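Local coordinates for protein Co-type Nitrile Hydratase beta subunit (PDB 3QYH) that probably forms, with its alpha-subunit partner, a cobalt-type nitrile hydratase that hydrates nitriles to the corresponding amides, at residues Gly44-Asp49 against His74-Leu79; Asp135-Leu140 against Tyr186-Thr191; Val193-Gln198 against Asp205-Asp210. All blocks are in the same frame, centred on the assembly; numbering follows the deposited sequence.

Interaction 1: Gly44-Asp49 against His74-Leu79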
# COMPACT_ATOMS: atom_id res chain seq x y z
N GLY B 44 -5.63 -20.03 1.32
CA GLY B 44 -6.58 -19.80 0.24
C GLY B 44 -8.00 -19.54 0.76
O GLY B 44 -8.99 -19.78 0.07
N ASN B 45 -8.13 -19.06 1.99
CA ASN B 45 -9.47 -18.80 2.53
C ASN B 45 -10.18 -17.64 1.81
O ASN B 45 -11.41 -17.59 1.79
CB ASN B 45 -9.42 -18.50 4.02
CG ASN B 45 -8.92 -19.67 4.85
OD1 ASN B 45 -8.19 -19.46 5.81
ND2 ASN B 45 -9.35 -20.91 4.52
N PHE B 46 -9.42 -16.70 1.27
CA PHE B 46 -9.95 -15.62 0.46
C PHE B 46 -8.77 -15.05 -0.29
O PHE B 46 -7.63 -15.39 0.04
CB PHE B 46 -10.64 -14.55 1.33
CG PHE B 46 -9.80 -14.08 2.51
CD1 PHE B 46 -8.75 -13.21 2.33
CD2 PHE B 46 -10.05 -14.54 3.79
CE1 PHE B 46 -7.96 -12.78 3.42
CE2 PHE B 46 -9.29 -14.13 4.88
CZ PHE B 46 -8.24 -13.23 4.70
N ASN B 47 -9.01 -14.25 -1.32
CA ASN B 47 -7.91 -13.57 -2.00
C ASN B 47 -7.82 -12.12 -1.56
O ASN B 47 -8.66 -11.64 -0.81
CB ASN B 47 -7.99 -13.74 -3.53
CG ASN B 47 -9.19 -13.02 -4.15
OD1 ASN B 47 -9.54 -11.91 -3.75
ND2 ASN B 47 -9.81 -13.65 -5.15
N LEU B 48 -6.79 -11.41 -2.01
CA LEU B 48 -6.52 -10.08 -1.49
C LEU B 48 -7.57 -9.08 -1.98
O LEU B 48 -7.88 -8.13 -1.28
CB LEU B 48 -5.11 -9.63 -1.93
CG LEU B 48 -4.57 -8.39 -1.24
CD1 LEU B 48 -4.52 -8.60 0.27
CD2 LEU B 48 -3.17 -8.07 -1.80
N ASP B 49 -8.11 -9.30 -3.17
CA ASP B 49 -9.14 -8.41 -3.68
C ASP B 49 -10.40 -8.51 -2.84
O ASP B 49 -11.04 -7.50 -2.52
CB ASP B 49 -9.44 -8.69 -5.17
CG ASP B 49 -8.17 -8.65 -6.03
OD1 ASP B 49 -7.77 -9.72 -6.54
OD2 ASP B 49 -7.56 -7.56 -6.17
N HIS B 74 -11.94 -6.95 11.46
CA HIS B 74 -13.30 -6.98 10.91
C HIS B 74 -13.39 -7.95 9.75
O HIS B 74 -14.33 -8.74 9.68
CB HIS B 74 -13.78 -5.58 10.46
CG HIS B 74 -15.01 -5.63 9.59
ND1 HIS B 74 -16.28 -5.46 10.10
CD2 HIS B 74 -15.16 -5.87 8.26
CE1 HIS B 74 -17.16 -5.57 9.11
NE2 HIS B 74 -16.50 -5.82 7.99
N VAL B 75 -12.41 -7.90 8.85
CA VAL B 75 -12.43 -8.79 7.70
C VAL B 75 -12.40 -10.24 8.16
O VAL B 75 -13.17 -11.07 7.68
CB VAL B 75 -11.24 -8.55 6.74
CG1 VAL B 75 -11.27 -9.53 5.59
CG2 VAL B 75 -11.26 -7.12 6.22
N PHE B 76 -11.51 -10.56 9.10
CA PHE B 76 -11.39 -11.95 9.53
C PHE B 76 -12.71 -12.45 10.14
O PHE B 76 -13.13 -13.58 9.90
CB PHE B 76 -10.22 -12.11 10.52
CG PHE B 76 -8.89 -11.63 9.97
CD1 PHE B 76 -7.91 -11.13 10.83
CD2 PHE B 76 -8.63 -11.68 8.61
CE1 PHE B 76 -6.68 -10.69 10.33
CE2 PHE B 76 -7.40 -11.24 8.10
CZ PHE B 76 -6.43 -10.73 8.96
N GLU B 77 -13.37 -11.59 10.91
CA GLU B 77 -14.61 -11.97 11.59
C GLU B 77 -15.81 -12.10 10.66
O GLU B 77 -16.79 -12.76 11.00
CB GLU B 77 -14.94 -10.99 12.72
CG GLU B 77 -13.97 -11.07 13.91
CD GLU B 77 -14.30 -10.02 14.97
OE1 GLU B 77 -14.92 -9.00 14.60
OE2 GLU B 77 -13.96 -10.21 16.15
N ASN B 78 -15.74 -11.46 9.50
CA ASN B 78 -16.89 -11.37 8.62
C ASN B 78 -16.70 -12.08 7.29
O ASN B 78 -17.54 -12.89 6.90
CB ASN B 78 -17.29 -9.91 8.41
CG ASN B 78 -17.94 -9.32 9.65
OD1 ASN B 78 -19.12 -9.53 9.90
ND2 ASN B 78 -17.16 -8.60 10.44
N LEU B 79 -15.58 -11.81 6.62
CA LEU B 79 -15.32 -12.46 5.33
C LEU B 79 -15.17 -13.99 5.51
O LEU B 79 -15.59 -14.78 4.65
CB LEU B 79 -14.08 -11.86 4.66
CG LEU B 79 -13.71 -12.35 3.28
CD1 LEU B 79 -14.90 -12.15 2.34
CD2 LEU B 79 -12.48 -11.58 2.75
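Phe46 lays one face of its ring against Leu79, whose CD2 methyl stands 4.1 Å from the ring centroid and 28° off the ring normal, a CH-pi contact. The methyl sits toward the root of the ring rather than over its middle, with Leu79 CD2 closest to Phe46 CG at 3.7 Å and almost as near to CB. At the far end of the same ring, Phe46 CZ meets Phe76 CE2 at 4.0 Å; it arrives near the plane of the Phe76 ring, at its edge, and the two side chains cross at about a right angle. Phe46 holds its CG between the backbone N and the carbonyl carbon (chi1 49°), a setting that turns the ring out of the connecting loop toward helix 68-82. Leu79 has CG anti to its N (chi1 -176°), which, together with chi2, brings CD2 over the phenyl. Leu79 and Phe76 lie three residues apart on that helix; Leu79 points at the loop, while Phe76 reaches it only with the end of its ring. Beyond this first shell, Leu41 of helix 28-43 and Phe51 of helix 48-56 also touch Phe46, and Leu36 and Leu40 pack on Phe76. The loop itself is fixed at both ends: Gly44 closes helix 28-43 in a Schellman motif with positive phi, and Asn47 is the N-cap of helix 48-56, its OD1 accepting from Glu50 N. Replacing Phe46 by an alanine would take the ring away and would probably leave Leu79 CD2 and the Phe76 edge without this neighbour, opening a gap between the loop and helix 68-82. No hydrogen bond crosses between 44-49 and 74-79; the direct contact is buried and apolar, joining the turn between two helices to a third by close packing of two rings and a methyl.

Interaction 2: Asp135-Leu140 against Tyr186-Thr191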
# COMPACT_ATOMS: atom_id res chain seq x y z
N ASP B 135 -0.43 8.37 -25.29
CA ASP B 135 -1.85 8.48 -25.64
C ASP B 135 -2.62 9.31 -24.60
O ASP B 135 -2.37 9.19 -23.40
CB ASP B 135 -2.49 7.10 -25.73
CG ASP B 135 -2.30 6.46 -27.08
OD1 ASP B 135 -1.83 7.16 -28.00
OD2 ASP B 135 -2.61 5.26 -27.23
N LYS B 136 -3.54 10.14 -25.06
CA LYS B 136 -4.44 10.84 -24.15
C LYS B 136 -5.63 9.92 -23.93
O LYS B 136 -6.18 9.39 -24.87
CB LYS B 136 -4.93 12.17 -24.73
CG LYS B 136 -3.81 13.15 -25.10
CD LYS B 136 -3.02 13.62 -23.88
CE LYS B 136 -3.85 14.52 -22.98
NZ LYS B 136 -4.22 15.80 -23.65
N VAL B 137 -5.99 9.72 -22.67
CA VAL B 137 -7.11 8.85 -22.35
C VAL B 137 -8.06 9.54 -21.38
O VAL B 137 -7.67 10.43 -20.63
CB VAL B 137 -6.64 7.51 -21.72
CG1 VAL B 137 -5.88 6.64 -22.75
CG2 VAL B 137 -5.79 7.76 -20.49
N ARG B 138 -9.33 9.13 -21.40
CA ARG B 138 -10.28 9.59 -20.41
C ARG B 138 -10.75 8.40 -19.57
O ARG B 138 -11.00 7.32 -20.10
CB ARG B 138 -11.48 10.29 -21.07
CG ARG B 138 -12.39 11.03 -20.07
CD ARG B 138 -13.66 11.57 -20.74
NE ARG B 138 -13.36 12.51 -21.81
CZ ARG B 138 -13.18 13.82 -21.64
NH1 ARG B 138 -13.26 14.35 -20.42
NH2 ARG B 138 -12.92 14.59 -22.68
N VAL B 139 -10.84 8.61 -18.27
CA VAL B 139 -11.31 7.57 -17.36
C VAL B 139 -12.83 7.48 -17.48
O VAL B 139 -13.52 8.50 -17.38
CB VAL B 139 -10.94 7.87 -15.90
CG1 VAL B 139 -11.47 6.77 -14.97
CG2 VAL B 139 -9.41 8.03 -15.79
N LEU B 140 -13.35 6.28 -17.70
CA LEU B 140 -14.78 6.10 -17.86
C LEU B 140 -15.53 6.46 -16.58
O LEU B 140 -15.06 6.21 -15.47
CB LEU B 140 -15.11 4.67 -18.28
CG LEU B 140 -14.55 4.23 -19.64
CD1 LEU B 140 -14.88 2.77 -19.91
CD2 LEU B 140 -15.11 5.11 -20.75
N TYR B 186 -1.88 0.66 -16.75
CA TYR B 186 -1.05 1.78 -17.15
C TYR B 186 -0.94 2.75 -16.00
O TYR B 186 -1.90 2.92 -15.23
CB TYR B 186 -1.69 2.53 -18.33
CG TYR B 186 -2.13 1.67 -19.50
CD1 TYR B 186 -3.40 1.11 -19.55
CD2 TYR B 186 -1.28 1.45 -20.59
CE1 TYR B 186 -3.80 0.33 -20.62
CE2 TYR B 186 -1.67 0.67 -21.67
CZ TYR B 186 -2.92 0.12 -21.68
OH TYR B 186 -3.34 -0.65 -22.74
N THR B 187 0.20 3.42 -15.86
CA THR B 187 0.21 4.66 -15.08
C THR B 187 -0.27 5.81 -15.96
O THR B 187 0.26 6.02 -17.06
CB THR B 187 1.58 5.01 -14.50
OG1 THR B 187 2.01 3.97 -13.62
CG2 THR B 187 1.50 6.33 -13.69
N VAL B 188 -1.26 6.55 -15.47
CA VAL B 188 -1.82 7.66 -16.23
C VAL B 188 -1.56 8.94 -15.47
O VAL B 188 -1.81 8.99 -14.27
CB VAL B 188 -3.32 7.50 -16.43
CG1 VAL B 188 -3.90 8.73 -17.14
CG2 VAL B 188 -3.63 6.22 -17.19
N SER B 189 -1.07 9.97 -16.16
CA SER B 189 -0.71 11.23 -15.50
C SER B 189 -1.80 12.29 -15.74
O SER B 189 -2.22 12.52 -16.87
CB SER B 189 0.65 11.73 -16.02
OG SER B 189 1.00 12.97 -15.46
N PHE B 190 -2.24 12.93 -14.67
CA PHE B 190 -3.27 13.96 -14.71
C PHE B 190 -2.68 15.25 -14.18
O PHE B 190 -1.96 15.23 -13.20
CB PHE B 190 -4.45 13.59 -13.80
CG PHE B 190 -5.15 12.32 -14.19
CD1 PHE B 190 -4.79 11.11 -13.61
CD2 PHE B 190 -6.20 12.33 -15.10
CE1 PHE B 190 -5.43 9.93 -13.96
CE2 PHE B 190 -6.84 11.15 -15.47
CZ PHE B 190 -6.47 9.95 -14.88
N THR B 191 -3.00 16.38 -14.80
CA THR B 191 -2.55 17.65 -14.25
C THR B 191 -3.41 18.01 -13.06
O THR B 191 -4.56 17.62 -12.97
CB THR B 191 -2.69 18.82 -15.25
OG1 THR B 191 -4.08 18.98 -15.58
CG2 THR B 191 -1.89 18.55 -16.52
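The first torsions of Val139 and Phe190 bring their touching groups together: Val139 has CG1 anti to its backbone N (chi1 179°), leaving CG2 beside that N and directed at the ring, while Phe190, with chi1 -62°, swings its phenyl across toward strand 136-139. The methyl Val139 CG2 comes to 3.6 Å from Phe190 CZ and lies near the ring plane, so it abuts the far edge of the phenyl rather than a face; CE2 is the next ring atom, at 4.1 Å. The two side chains cross at about a right angle. The second pair meets methyl to methyl, Val137 CG2 and Val188 CG1 standing 4.0 Å apart. These strands are not neighbours in the antiparallel sheet, since strand 158-168 runs between them. The valines and the phenylalanine therefore touch across the inner side of a strongly curved sheet, as expected of the SH3-like beta-barrel fold of the C-terminal family, and the CA atoms of Val137 and Val188 remain 8.2 Å apart. Val137 is paired through its backbone with Gly159, and Arg138 with Glu217, which sets strand 136-139 between strands 158-168 and 216-218. Inside the curve, Val139 also packs on Leu211 and Leu216, and Phe190 on Val209. On strand 183-191, Thr187 OG1 hydrogen-bonds Asp210 and His165, well away from the buried methyls.

Interaction 3: Val193-Gln198 against Asp205-Asp210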
# COMPACT_ATOMS: atom_id res chain seq x y z
N VAL B 193 -4.75 20.82 -12.48
CA VAL B 193 -5.90 21.60 -12.93
C VAL B 193 -7.00 20.70 -13.45
O VAL B 193 -8.18 20.93 -13.19
CB VAL B 193 -5.51 22.65 -14.00
CG1 VAL B 193 -6.75 23.37 -14.53
CG2 VAL B 193 -4.56 23.67 -13.41
N GLU B 194 -6.64 19.67 -14.19
CA GLU B 194 -7.64 18.73 -14.68
C GLU B 194 -8.41 18.08 -13.53
O GLU B 194 -9.63 17.93 -13.59
CB GLU B 194 -7.01 17.65 -15.55
CG GLU B 194 -7.98 16.54 -15.95
CD GLU B 194 -8.97 16.97 -17.06
OE1 GLU B 194 -8.81 18.08 -17.62
OE2 GLU B 194 -9.90 16.21 -17.37
N LEU B 195 -7.70 17.66 -12.49
CA LEU B 195 -8.39 16.98 -11.38
C LEU B 195 -9.22 17.93 -10.51
O LEU B 195 -10.32 17.60 -10.15
CB LEU B 195 -7.42 16.19 -10.51
CG LEU B 195 -6.61 15.09 -11.17
CD1 LEU B 195 -5.80 14.43 -10.09
CD2 LEU B 195 -7.50 14.09 -11.89
N TRP B 196 -8.67 19.09 -10.17
CA TRP B 196 -9.22 19.92 -9.10
C TRP B 196 -9.72 21.29 -9.53
O TRP B 196 -10.28 22.00 -8.72
CB TRP B 196 -8.18 20.08 -7.98
CG TRP B 196 -7.53 18.77 -7.60
CD1 TRP B 196 -6.20 18.44 -7.73
CD2 TRP B 196 -8.18 17.62 -7.05
NE1 TRP B 196 -6.00 17.15 -7.28
CE2 TRP B 196 -7.20 16.62 -6.88
CE3 TRP B 196 -9.51 17.32 -6.70
CZ2 TRP B 196 -7.49 15.35 -6.35
CZ3 TRP B 196 -9.80 16.06 -6.17
CH2 TRP B 196 -8.80 15.09 -6.01
N GLY B 197 -9.52 21.65 -10.79
CA GLY B 197 -9.98 22.93 -11.31
C GLY B 197 -8.96 24.06 -11.16
O GLY B 197 -7.93 23.91 -10.51
N GLN B 198 -9.27 25.21 -11.76
CA GLN B 198 -8.33 26.34 -11.81
C GLN B 198 -7.90 26.83 -10.43
O GLN B 198 -6.71 27.10 -10.19
CB GLN B 198 -8.96 27.49 -12.59
N ASP B 205 2.13 20.80 -10.55
CA ASP B 205 1.86 19.48 -9.96
C ASP B 205 1.04 18.48 -10.78
O ASP B 205 0.08 18.85 -11.47
CB ASP B 205 1.33 19.66 -8.56
CG ASP B 205 2.27 20.50 -7.72
OD1 ASP B 205 3.42 20.74 -8.18
OD2 ASP B 205 1.87 20.92 -6.62
N THR B 206 1.45 17.22 -10.73
CA THR B 206 0.76 16.16 -11.45
C THR B 206 0.47 14.98 -10.52
O THR B 206 1.17 14.77 -9.52
CB THR B 206 1.54 15.68 -12.71
OG1 THR B 206 2.79 15.10 -12.33
CG2 THR B 206 1.79 16.83 -13.66
N ILE B 207 -0.57 14.23 -10.87
CA ILE B 207 -1.01 13.09 -10.08
C ILE B 207 -1.01 11.90 -11.01
O ILE B 207 -1.63 11.95 -12.08
CB ILE B 207 -2.44 13.29 -9.53
CG1 ILE B 207 -2.50 14.48 -8.57
CG2 ILE B 207 -2.90 12.03 -8.79
CD1 ILE B 207 -2.52 15.86 -9.27
N ARG B 208 -0.28 10.86 -10.63
CA ARG B 208 -0.23 9.66 -11.42
C ARG B 208 -1.08 8.60 -10.73
O ARG B 208 -1.06 8.46 -9.51
CB ARG B 208 1.23 9.21 -11.62
CG ARG B 208 1.95 10.12 -12.63
CD ARG B 208 3.43 9.83 -12.83
NE ARG B 208 3.96 10.73 -13.86
CZ ARG B 208 4.96 10.44 -14.68
NH1 ARG B 208 5.57 9.26 -14.60
NH2 ARG B 208 5.34 11.33 -15.58
N VAL B 209 -1.85 7.87 -11.53
CA VAL B 209 -2.74 6.83 -11.01
C VAL B 209 -2.62 5.58 -11.87
O VAL B 209 -2.55 5.67 -13.09
CB VAL B 209 -4.22 7.32 -11.02
CG1 VAL B 209 -5.13 6.35 -10.26
CG2 VAL B 209 -4.34 8.74 -10.42
N ASP B 210 -2.64 4.40 -11.24
CA ASP B 210 -2.57 3.18 -12.02
C ASP B 210 -3.94 2.60 -12.35
O ASP B 210 -4.74 2.29 -11.46
CB ASP B 210 -1.68 2.14 -11.31
CG ASP B 210 -0.24 2.62 -11.16
OD1 ASP B 210 0.51 2.02 -10.35
OD2 ASP B 210 0.13 3.61 -11.84
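Leu195 and Ile207 meet obliquely, with one methyl of the leucine set against the whole branched side chain of the isoleucine. Leu195 CD1 lies 3.6 Å from Ile207 CB and equally near CG1, while Ile207 CG2 and CD1 are within 4.0 Å, so the methyl rests against all four side-chain carbons. Leu195 reaches there with CG anti to its carbonyl carbon (chi1 -59°), and its chain extends from the short helix 192-196 toward strand 206-212. Trp196 approaches the tip of the same isoleucine: Ile207 CD1 is 4.2 Å from Trp196 NE1, obliquely to the indole. Within the helix, Leu195 CB lies over one indole face, offset toward the rim. The polar end of Trp196 is engaged elsewhere, its NE1 bonding to the backbone of the neighbouring protein chain. Helix 192-196 is thereby packed on the edge strand of this chain's sheet, which continues in a parallel ladder with a strand of that other chain; Phe190 and Tyr153 also touch Leu195. No hydrogen bond joins 193-198 to 205-210, so the helix meets the strand here mainly through aliphatic carbons, with the indole alongside and its N-H engaged at the subunit interface.

How the interactions relate
Along the chain the three contacts follow in series. Interaction 1 belongs to the helical N-terminal part; interactions 2 and 3 lie on the opposite side of the chain's centre, in the C-terminal SH3-like part. Centres are about 32 Å apart from interaction 1 to interaction 2 and about 33 Å to interaction 3, with no touch. Interactions 2 and 3 have centres about 10 Å apart and share the antiparallel sheet: strand 183-191 leads straight into helix 192-196 and neighbours strand 206-212, with a probable hydrogen bond from Phe190 N to Ile207 O (2.8 Å). The helical and SH3-like parts thus appear to be packed separately, and both also contact the partner chain.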